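Local coordinates for DUF1425 domain-containing protein (Shewanella loihica, PDB 3O0L) that is of unknown function but belongs to the DUF1425 family, with an all-beta fold of the E-set clan and probably a lipoprotein signal in its natural precursor, at residues 16-20 and 21-25. Sequence-based numbering, arbitrary orientation.
Sequences RVDNG and SFHSD
His-23 and Asp-18 face each other as a non-hydrogen-bonded pair of an antiparallel hairpin, and their side chains meet across the strands. ND1 of His-23 donates to OD1 of Asp-18 at 2.7 Å, nearly straight at 173°; the carboxylate lies at the edge of the imidazole and accepts through the anti lone pair of OD1. Arg-16 grips the carboxylate of Asp-18 side-on, NE meeting the syn lone pair of OD2 at 3.0 Å and NH2 reaching OD1 at 3.1 Å, on the syn side but tilted out of the carboxylate plane. The bend at chi3 (-73°) swings the guanidinium along its own strand toward Asp-18. A water sits within hydrogen-bonding distance of both OD1 of Asp-18 and the carbonyl O of Ser-24. On the other face, CG1 of Val-17 touches the edge of the Phe-22 ring, 3.9 Å from CE2, beside Ser-24, whose OG bonds to Glu-108. Paired backbone bonds join Val-17 with Ser-24 and Asn-19 with Phe-22; the latter pair closes a type II' beta turn whose two-residue loop is Gly-20, at positive phi, and Ser-21. Strand 5-10 continues the sheet beyond Asp-18. With Arg-16 and His-23 both donating, the carboxylate is held in orientation and probably stays ionised.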
loop_
_atom_site.group_PDB
_atom_site.type_symbol
_atom_site.label_atom_id
_atom_site.label_comp_id
_atom_site.label_asym_id
_atom_site.label_seq_id
_atom_site.Cartn_x
_atom_site.Cartn_y
_atom_site.Cartn_z
ATOM N N ARG A 16 -7.884 0.654 3.603
ATOM C CA ARG A 16 -9.253 0.513 4.006
ATOM C C ARG A 16 -10.182 1.243 3.068
ATOM O O ARG A 16 -9.857 2.307 2.547
ATOM C CB ARG A 16 -9.466 0.919 5.445
ATOM C CG ARG A 16 -9.279 2.308 5.764
ATOM C CD ARG A 16 -9.641 2.577 7.290
ATOM N NE ARG A 16 -11.074 2.518 7.525
ATOM C CZ ARG A 16 -11.652 2.254 8.704
ATOM N NH1 ARG A 16 -10.924 2.033 9.795
ATOM N NH2 ARG A 16 -12.974 2.213 8.794
ATOM N N VAL A 17 -11.341 0.630 2.883
ATOM C CA VAL A 17 -12.411 1.102 2.023
ATOM C C VAL A 17 -13.679 1.165 2.858
ATOM O O VAL A 17 -14.032 0.193 3.580
ATOM C CB VAL A 17 -12.622 0.133 0.828
ATOM C CG1 VAL A 17 -13.817 0.580 -0.050
ATOM C CG2 VAL A 17 -11.335 -0.011 0.027
ATOM N N ASP A 18 -14.397 2.282 2.753
ATOM C CA ASP A 18 -15.658 2.447 3.423
ATOM C C ASP A 18 -16.617 3.054 2.410
ATOM O O ASP A 18 -16.451 4.212 1.990
ATOM C CB ASP A 18 -15.513 3.306 4.683
ATOM C CG ASP A 18 -14.539 2.717 5.671
ATOM O OD1 ASP A 18 -14.916 1.787 6.436
ATOM O OD2 ASP A 18 -13.369 3.161 5.676
ATOM N N ASN A 19 -17.589 2.251 1.985
ATOM C CA ASN A 19 -18.456 2.631 0.886
ATOM C C ASN A 19 -19.887 2.130 1.133
ATOM O O ASN A 19 -20.225 0.982 0.820
ATOM C CB ASN A 19 -17.847 2.079 -0.404
ATOM C CG ASN A 19 -18.493 2.658 -1.654
ATOM O OD1 ASN A 19 -18.840 3.835 -1.703
ATOM N ND2 ASN A 19 -18.649 1.830 -2.666
ATOM N N GLY A 20 -20.699 2.996 1.740
ATOM C CA GLY A 20 -22.039 2.641 2.186
ATOM C C GLY A 20 -21.909 1.552 3.232
ATOM O O GLY A 20 -21.185 1.713 4.223
ATOM N N SER A 21 -22.537 0.413 2.966
ATOM C CA SER A 21 -22.561 -0.689 3.917
ATOM C C SER A 21 -21.288 -1.546 3.834
ATOM O O SER A 21 -21.027 -2.344 4.735
ATOM C CB SER A 21 -23.824 -1.537 3.683
ATOM O OG SER A 21 -23.789 -2.129 2.391
ATOM N N PHE A 22 -20.491 -1.350 2.774
ATOM C CA PHE A 22 -19.253 -2.061 2.555
ATOM C C PHE A 22 -18.063 -1.460 3.302
ATOM O O PHE A 22 -17.730 -0.276 3.134
ATOM C CB PHE A 22 -18.937 -2.081 1.061
ATOM C CG PHE A 22 -17.706 -2.861 0.715
ATOM C CD1 PHE A 22 -17.757 -4.258 0.671
ATOM C CD2 PHE A 22 -16.486 -2.230 0.443
ATOM C CE1 PHE A 22 -16.635 -5.016 0.356
ATOM C CE2 PHE A 22 -15.340 -3.002 0.129
ATOM C CZ PHE A 22 -15.420 -4.389 0.087
ATOM N N HIS A 23 -17.400 -2.287 4.107
ATOM C CA HIS A 23 -16.218 -1.874 4.866
ATOM C C HIS A 23 -15.142 -2.971 4.760
ATOM O O HIS A 23 -15.400 -4.132 5.088
ATOM C CB HIS A 23 -16.610 -1.613 6.319
ATOM C CG HIS A 23 -17.690 -0.587 6.477
ATOM N ND1 HIS A 23 -17.434 0.768 6.491
ATOM C CD2 HIS A 23 -19.033 -0.718 6.614
ATOM C CE1 HIS A 23 -18.574 1.426 6.621
ATOM N NE2 HIS A 23 -19.560 0.546 6.705
ATOM N N SER A 24 -13.961 -2.652 4.252
ATOM C CA SER A 24 -12.869 -3.587 4.298
ATOM C C SER A 24 -11.632 -2.904 4.810
ATOM O O SER A 24 -11.530 -1.704 4.770
ATOM C CB SER A 24 -12.581 -4.149 2.916
ATOM O OG SER A 24 -12.289 -3.110 2.034
ATOM N N ASP A 25 -10.693 -3.691 5.303
ATOM C CA ASP A 25 -9.480 -3.181 5.874
ATOM C C ASP A 25 -8.483 -4.297 5.773
ATOM O O ASP A 25 -8.600 -5.290 6.487
ATOM C CB ASP A 25 -9.747 -2.775 7.328
ATOM C CG ASP A 25 -8.614 -1.972 7.954
ATOM O OD1 ASP A 25 -7.488 -1.985 7.441
ATOM O OD2 ASP A 25 -8.879 -1.328 8.994
HETATM O O HOH W 1 -13.150 -0.260 6.642
#